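Local coordinates for protein xylanase inhibitor TL-XI (Triticum aestivum, PDB 3G7M) that inhibits xylanases in a noncompetitive manner, as a small thaumatin-like protein of wheat, at residues 77-89 with 99-113. The protein carries 4 engineered substitutions. Residues are numbered along the deposited sequence; the frame is centred on the assembly and turned at random.
Sequences GGNPAVPTTMAEV and GVTSTLKGFNVPMNL. Engineered in segment 77-89: Thr84 (natural residue Val). Engineered in segment 99-113: Val109 (natural residue Leu), Asn112 (natural residue Asp).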
ATOM      1  N   GLY A  77     -15.430  -0.141   2.683  1.00 23.39           N
ATOM      2  CA  GLY A  77     -14.226  -0.911   2.443  1.00 22.93           C
ATOM      3  C   GLY A  77     -13.534  -0.318   1.261  1.00 22.99           C
ATOM      4  O   GLY A  77     -14.158  -0.007   0.250  1.00 23.29           O
ATOM      5  N   GLY A  78     -12.228  -0.170   1.400  1.00 22.87           N
ATOM      6  CA  GLY A  78     -11.387   0.331   0.332  1.00 22.11           C
ATOM      7  C   GLY A  78     -11.470   1.833   0.268  1.00 22.00           C
ATOM      8  O   GLY A  78     -10.809   2.453  -0.600  1.00 22.00           O
ATOM      9  N   ASN A  79     -12.277   2.416   1.186  1.00 22.00           N
ATOM     10  CA  ASN A  79     -12.346   3.878   1.303  1.00 22.00           C
ATOM     11  C   ASN A  79     -11.792   4.485   2.596  1.00 22.00           C
ATOM     12  O   ASN A  79     -12.577   4.907   3.462  1.00 22.00           O
ATOM     13  CB  ASN A  79     -13.769   4.350   1.078  1.00 22.00           C
ATOM     14  CG  ASN A  79     -14.310   3.868  -0.241  1.00 22.23           C
ATOM     15  OD1 ASN A  79     -13.606   3.891  -1.256  1.00 22.81           O
ATOM     16  ND2 ASN A  79     -15.567   3.413  -0.244  1.00 24.25           N
ATOM     17  N   PRO A  80     -10.439   4.521   2.731  1.00 22.00           N
ATOM     18  CA  PRO A  80      -9.850   5.199   3.893  1.00 22.00           C
ATOM     19  C   PRO A  80     -10.025   6.723   3.807  1.00 22.00           C
ATOM     20  O   PRO A  80     -10.357   7.252   2.726  1.00 22.00           O
ATOM     21  CB  PRO A  80      -8.358   4.804   3.835  1.00 22.00           C
ATOM     22  CG  PRO A  80      -8.101   4.409   2.396  1.00 22.00           C
ATOM     23  CD  PRO A  80      -9.403   3.838   1.857  1.00 22.00           C
ATOM     24  N   ALA A  81      -9.797   7.413   4.935  1.00 22.00           N
ATOM     25  CA  ALA A  81      -9.977   8.859   4.997  1.00 22.00           C
ATOM     26  C   ALA A  81      -8.934   9.633   4.152  1.00 22.00           C
ATOM     27  O   ALA A  81      -7.735   9.305   4.126  1.00 22.00           O
ATOM     28  CB  ALA A  81      -9.945   9.308   6.464  1.00 22.00           C
ATOM     29  N   VAL A  82      -9.419  10.666   3.473  1.00 21.21           N
ATOM     30  CA  VAL A  82      -8.581  11.675   2.802  1.00 20.74           C
ATOM     31  C   VAL A  82      -7.790  12.492   3.870  1.00 19.95           C
ATOM     32  O   VAL A  82      -8.360  12.929   4.878  1.00 20.24           O
ATOM     33  CB  VAL A  82      -9.510  12.620   1.908  1.00 21.27           C
ATOM     34  CG1 VAL A  82      -8.752  13.775   1.210  1.00 20.70           C
ATOM     35  CG2 VAL A  82     -10.300  11.798   0.880  1.00 22.00           C
ATOM     36  N   PRO A  83      -6.487  12.734   3.645  1.00 19.11           N
ATOM     37  CA  PRO A  83      -5.792  12.346   2.454  1.00 18.89           C
ATOM     38  C   PRO A  83      -5.126  11.010   2.656  1.00 19.24           C
ATOM     39  O   PRO A  83      -4.847  10.613   3.810  1.00 19.82           O
ATOM     40  CB  PRO A  83      -4.742  13.443   2.320  1.00 18.55           C
ATOM     41  CG  PRO A  83      -4.446  13.887   3.730  1.00 18.13           C
ATOM     42  CD  PRO A  83      -5.599  13.474   4.580  1.00 19.00           C
ATOM     43  N   THR A  84      -4.878  10.321   1.547  1.00 19.08           N
ATOM     44  CA  THR A  84      -4.081   9.101   1.565  1.00 19.12           C
ATOM     45  C   THR A  84      -3.557   8.712   0.191  1.00 19.08           C
ATOM     46  O   THR A  84      -4.257   8.853  -0.814  1.00 19.62           O
ATOM     47  CB  THR A  84      -4.848   7.908   2.159  1.00 19.49           C
ATOM     48  OG1 THR A  84      -4.044   6.727   2.005  1.00 20.07           O
ATOM     49  CG2 THR A  84      -6.236   7.706   1.494  1.00 19.08           C
ATOM     50  N   THR A  85      -2.325   8.226   0.154  1.00 18.89           N
ATOM     51  CA  THR A  85      -1.704   7.778  -1.086  1.00 19.11           C
ATOM     52  C   THR A  85      -2.132   6.344  -1.340  1.00 19.57           C
ATOM     53  O   THR A  85      -2.011   5.517  -0.442  1.00 19.67           O
ATOM     54  CB  THR A  85      -0.188   7.829  -0.979  1.00 18.89           C
ATOM     55  OG1 THR A  85       0.198   9.197  -0.657  1.00 18.91           O
ATOM     56  CG2 THR A  85       0.456   7.414  -2.298  1.00 19.34           C
ATOM     57  N   MET A  86      -2.663   6.068  -2.543  1.00 19.85           N
ATOM     58  CA  MET A  86      -3.225   4.749  -2.905  1.00 19.91           C
ATOM     59  C   MET A  86      -2.443   3.981  -3.953  1.00 19.82           C
ATOM     60  O   MET A  86      -2.366   4.382  -5.149  1.00 19.33           O
ATOM     61  CB  MET A  86      -4.656   4.867  -3.386  1.00 19.84           C
ATOM     62  CG  MET A  86      -5.661   4.697  -2.308  1.00 22.63           C
ATOM     63  SD  MET A  86      -5.690   3.010  -1.706  1.00 26.09           S
ATOM     64  CE  MET A  86      -7.364   3.016  -1.015  1.00 26.22           C
ATOM     65  N   ALA A  87      -1.884   2.853  -3.487  1.00 19.70           N
ATOM     66  CA  ALA A  87      -1.223   1.929  -4.362  1.00 19.75           C
ATOM     67  C   ALA A  87      -2.143   0.737  -4.664  1.00 20.22           C
ATOM     68  O   ALA A  87      -2.832   0.224  -3.763  1.00 20.32           O
ATOM     69  CB  ALA A  87       0.023   1.467  -3.725  1.00 19.72           C
ATOM     70  N   GLU A  88      -2.155   0.313  -5.937  1.00 20.51           N
ATOM     71  CA  GLU A  88      -2.955  -0.838  -6.416  1.00 20.53           C
ATOM     72  C   GLU A  88      -2.058  -1.906  -7.042  1.00 20.17           C
ATOM     73  O   GLU A  88      -1.218  -1.616  -7.883  1.00 19.95           O
ATOM     74  CB  GLU A  88      -3.994  -0.366  -7.449  1.00 20.35           C
ATOM     75  CG  GLU A  88      -5.326  -1.089  -7.432  1.00 21.62           C
ATOM     76  CD  GLU A  88      -5.425  -2.193  -8.462  1.00 23.48           C
ATOM     77  OE1 GLU A  88      -6.501  -2.355  -9.077  1.00 23.54           O
ATOM     78  OE2 GLU A  88      -4.450  -2.956  -8.614  1.00 25.23           O
ATOM     79  N   VAL A  89      -2.248  -3.148  -6.638  1.00 20.56           N
ATOM     80  CA  VAL A  89      -1.479  -4.242  -7.215  1.00 21.21           C
ATOM     81  C   VAL A  89      -2.453  -5.302  -7.696  1.00 21.64           C
ATOM     82  O   VAL A  89      -3.211  -5.831  -6.874  1.00 22.00           O
ATOM     83  CB  VAL A  89      -0.463  -4.847  -6.175  1.00 21.13           C
ATOM     84  CG1 VAL A  89       0.166  -6.159  -6.662  1.00 20.67           C
ATOM     85  CG2 VAL A  89       0.617  -3.827  -5.824  1.00 20.30           C
ATOM     86  N   GLY A  99       0.206  -0.073  -9.737  1.00 18.44           N
ATOM     87  CA  GLY A  99      -0.113   1.320 -10.045  1.00 18.16           C
ATOM     88  C   GLY A  99      -0.351   2.103  -8.779  1.00 18.31           C
ATOM     89  O   GLY A  99      -0.498   1.530  -7.704  1.00 18.23           O
ATOM     90  N   VAL A 100      -0.371   3.423  -8.891  1.00 18.55           N
ATOM     91  CA  VAL A 100      -0.415   4.244  -7.704  1.00 19.08           C
ATOM     92  C   VAL A 100      -1.027   5.541  -8.106  1.00 18.77           C
ATOM     93  O   VAL A 100      -0.907   5.949  -9.255  1.00 18.93           O
ATOM     94  CB  VAL A 100       1.046   4.441  -7.094  1.00 19.87           C
ATOM     95  CG1 VAL A 100       1.975   5.221  -8.056  1.00 20.14           C
ATOM     96  CG2 VAL A 100       1.024   5.070  -5.653  1.00 21.12           C
ATOM     97  N   THR A 101      -1.683   6.192  -7.154  1.00 19.14           N
ATOM     98  CA  THR A 101      -2.186   7.566  -7.334  1.00 18.88           C
ATOM     99  C   THR A 101      -1.956   8.461  -6.125  1.00 18.59           C
ATOM    100  O   THR A 101      -1.924   7.996  -5.000  1.00 18.91           O
ATOM    101  CB  THR A 101      -3.674   7.567  -7.654  1.00 18.88           C
ATOM    102  OG1 THR A 101      -4.124   8.937  -7.770  1.00 20.19           O
ATOM    103  CG2 THR A 101      -4.470   6.856  -6.569  1.00 18.12           C
ATOM    104  N   SER A 102      -1.805   9.753  -6.355  1.00 18.59           N
ATOM    105  CA  SER A 102      -1.787  10.715  -5.257  1.00 17.98           C
ATOM    106  C   SER A 102      -2.683  11.906  -5.650  1.00 18.59           C
ATOM    107  O   SER A 102      -2.439  13.060  -5.295  1.00 18.86           O
ATOM    108  CB  SER A 102      -0.356  11.104  -4.918  1.00 16.81           C
ATOM    109  OG  SER A 102       0.213  11.788  -6.005  1.00 16.13           O
ATOM    110  N   THR A 103      -3.743  11.606  -6.386  1.00 19.03           N
ATOM    111  CA  THR A 103      -4.655  12.636  -6.791  1.00 20.08           C
ATOM    112  C   THR A 103      -6.078  12.277  -6.404  1.00 20.59           C
ATOM    113  O   THR A 103      -6.886  13.170  -6.091  1.00 21.42           O
ATOM    114  CB  THR A 103      -4.529  12.935  -8.294  1.00 20.22           C
ATOM    115  OG1 THR A 103      -3.146  12.895  -8.648  1.00 20.71           O
ATOM    116  CG2 THR A 103      -5.084  14.339  -8.658  1.00 20.60           C
ATOM    117  N   LEU A 104      -6.390  10.982  -6.420  1.00 20.63           N
ATOM    118  CA  LEU A 104      -7.773  10.528  -6.245  1.00 20.46           C
ATOM    119  C   LEU A 104      -8.267  10.744  -4.824  1.00 20.79           C
ATOM    120  O   LEU A 104      -9.409  11.214  -4.624  1.00 21.22           O
ATOM    121  CB  LEU A 104      -7.924   9.066  -6.659  1.00 20.04           C
ATOM    122  CG  LEU A 104      -9.187   8.364  -6.161  1.00 19.95           C
ATOM    123  CD1 LEU A 104     -10.423   8.881  -6.878  1.00 20.13           C
ATOM    124  CD2 LEU A 104      -9.068   6.847  -6.296  1.00 20.26           C
ATOM    125  N   LYS A 105      -7.400  10.403  -3.852  1.00 20.84           N
ATOM    126  CA  LYS A 105      -7.771  10.448  -2.441  1.00 21.02           C
ATOM    127  C   LYS A 105      -6.797  11.338  -1.686  1.00 20.71           C
ATOM    128  O   LYS A 105      -6.785  11.350  -0.440  1.00 21.10           O
ATOM    129  CB  LYS A 105      -7.746   9.034  -1.806  1.00 21.90           C
ATOM    130  CG  LYS A 105      -8.930   8.060  -2.102  1.00 22.00           C
ATOM    131  CD  LYS A 105     -10.131   8.347  -1.224  1.00 22.50           C
ATOM    132  CE  LYS A 105     -11.309   7.458  -1.570  1.00 23.45           C
ATOM    133  NZ  LYS A 105     -11.047   6.077  -1.122  1.00 23.75           N
ATOM    134  N   GLY A 106      -5.971  12.072  -2.434  1.00 20.25           N
ATOM    135  CA  GLY A 106      -5.019  13.022  -1.847  1.00 19.35           C
ATOM    136  C   GLY A 106      -3.624  12.442  -1.735  1.00 18.99           C
ATOM    137  O   GLY A 106      -3.276  11.517  -2.471  1.00 19.01           O
ATOM    138  N   PHE A 107      -2.833  12.971  -0.798  1.00 18.76           N
ATOM    139  CA  PHE A 107      -1.468  12.509  -0.574  1.00 18.25           C
ATOM    140  C   PHE A 107      -1.107  12.625   0.875  1.00 18.57           C
ATOM    141  O   PHE A 107      -1.290  13.691   1.470  1.00 19.18           O
ATOM    142  CB  PHE A 107      -0.516  13.368  -1.378  1.00 18.22           C
ATOM    143  CG  PHE A 107       0.925  13.076  -1.139  1.00 17.74           C
ATOM    144  CD1 PHE A 107       1.651  13.792  -0.192  1.00 17.63           C
ATOM    145  CD2 PHE A 107       1.560  12.106  -1.872  1.00 17.77           C
ATOM    146  CE1 PHE A 107       2.972  13.526   0.033  1.00 17.64           C
ATOM    147  CE2 PHE A 107       2.884  11.839  -1.659  1.00 19.02           C
ATOM    148  CZ  PHE A 107       3.597  12.550  -0.707  1.00 18.56           C
ATOM    149  N   ASN A 108      -0.576  11.539   1.445  1.00 19.39           N
ATOM    150  CA  ASN A 108      -0.118  11.539   2.844  1.00 19.89           C
ATOM    151  C   ASN A 108       1.302  11.094   3.032  1.00 20.10           C
ATOM    152  O   ASN A 108       2.050  11.716   3.758  1.00 20.20           O
ATOM    153  CB  ASN A 108      -1.038  10.708   3.743  1.00 20.04           C
ATOM    154  CG  ASN A 108      -1.013   9.238   3.419  1.00 19.53           C
ATOM    155  OD1 ASN A 108      -0.785   8.846   2.286  1.00 20.39           O
ATOM    156  ND2 ASN A 108      -1.263   8.411   4.422  1.00 20.09           N
ATOM    157  N   VAL A 109       1.659  10.003   2.377  1.00 21.02           N
ATOM    158  CA  VAL A 109       2.984   9.420   2.512  1.00 22.29           C
ATOM    159  C   VAL A 109       3.518   9.210   1.062  1.00 22.78           C
ATOM    160  O   VAL A 109       2.801   8.689   0.202  1.00 22.96           O
ATOM    161  CB  VAL A 109       2.994   8.091   3.434  1.00 22.20           C
ATOM    162  CG1 VAL A 109       4.362   7.568   3.594  1.00 23.95           C
ATOM    163  CG2 VAL A 109       2.452   8.315   4.856  1.00 21.98           C
ATOM    164  N   PRO A 110       4.767   9.663   0.767  1.00 23.73           N
ATOM    165  CA  PRO A 110       5.385   9.376  -0.572  1.00 23.80           C
ATOM    166  C   PRO A 110       5.643   7.884  -0.804  1.00 23.78           C
ATOM    167  O   PRO A 110       6.089   7.172   0.106  1.00 24.26           O
ATOM    168  CB  PRO A 110       6.708  10.147  -0.525  1.00 23.75           C
ATOM    169  CG  PRO A 110       6.944  10.435   0.974  1.00 23.79           C
ATOM    170  CD  PRO A 110       5.603  10.578   1.580  1.00 23.35           C
ATOM    171  N   MET A 111       5.361   7.405  -2.003  1.00 23.59           N
ATOM    172  CA  MET A 111       5.529   5.990  -2.257  1.00 23.79           C
ATOM    173  C   MET A 111       6.451   5.678  -3.418  1.00 24.06           C
ATOM    174  O   MET A 111       6.604   6.471  -4.335  1.00 23.72           O
ATOM    175  CB  MET A 111       4.179   5.348  -2.516  1.00 24.13           C
ATOM    176  CG  MET A 111       3.360   5.050  -1.301  1.00 24.83           C
ATOM    177  SD  MET A 111       1.876   4.160  -1.805  1.00 25.38           S
ATOM    178  CE  MET A 111       1.025   4.205  -0.228  1.00 26.37           C
ATOM    179  N   ASN A 112       7.052   4.495  -3.370  1.00 24.75           N
ATOM    180  CA  ASN A 112       7.765   3.925  -4.511  1.00 24.77           C
ATOM    181  C   ASN A 112       7.388   2.444  -4.691  1.00 24.93           C
ATOM    182  O   ASN A 112       7.689   1.607  -3.809  1.00 25.32           O
ATOM    183  CB  ASN A 112       9.275   4.050  -4.313  1.00 24.70           C
ATOM    184  CG  ASN A 112       9.874   5.141  -5.122  1.00 25.22           C
ATOM    185  OD1 ASN A 112      11.001   5.020  -5.603  1.00 23.61           O
ATOM    186  ND2 ASN A 112       9.135   6.235  -5.278  1.00 26.40           N
ATOM    187  N   LEU A 113       6.737   2.116  -5.817  1.00 24.12           N
ATOM    188  CA  LEU A 113       6.413   0.725  -6.144  1.00 22.41           C
ATOM    189  C   LEU A 113       7.445   0.236  -7.127  1.00 22.21           C
ATOM    190  O   LEU A 113       7.681   0.882  -8.170  1.00 22.26           O
ATOM    191  CB  LEU A 113       5.023   0.621  -6.757  1.00 22.30           C
ATOM    192  CG  LEU A 113       3.841   0.854  -5.796  1.00 22.53           C
ATOM    193  CD1 LEU A 113       3.670   2.345  -5.417  1.00 22.99           C
ATOM    194  CD2 LEU A 113       2.549   0.340  -6.406  1.00 22.00           C
TER
HETATM  195  O   HOH W   1      -4.698   9.465  -3.365  1.00 22.34           O
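Lys105 lays its CB beside CG2 of Thr84, an engineered residue, and crosses Val82 at about a right angle, with Lys105 CD 4.0 Å from Val82 CG2. Bends at chi2 (-81°) and chi4 (72°) carry Lys105 NZ to Asn79 OD1, a weak hydrogen bond at 3.4 Å. The Lys105 carbonyl O accepts from Thr84 N at 2.9 Å. A water donates to Thr84 O and Gly106 O and accepts from Lys105 N. Further along, Thr85 crosses Asn108. Asn108 OD1 accepts from Thr85 N at 2.7 Å, while its ND2 donates to Gly50 O, so both ends of the amide are held. Thr85 OG1 lies 2.8 Å from Val109 O and 3.1 Å from Asn108 OD1. The methyl CG2 of Thr85 meets Met111 SD tip to tip. Strands 86-91 and 95-101 form a beta hairpin in the antiparallel sheet of this thaumatin-like fold. Met86 with Thr101 and Glu88 with Gly99 are its hydrogen-bonded pairs here. Ala87 with Val100 is the non-hydrogen-bonded pair between them. Strand 111-115 belongs to the other large sheet. Between the two sheets, Ala87 CB touches Met111 SD at 3.8 Å and Leu113 CD2 at 3.9 Å.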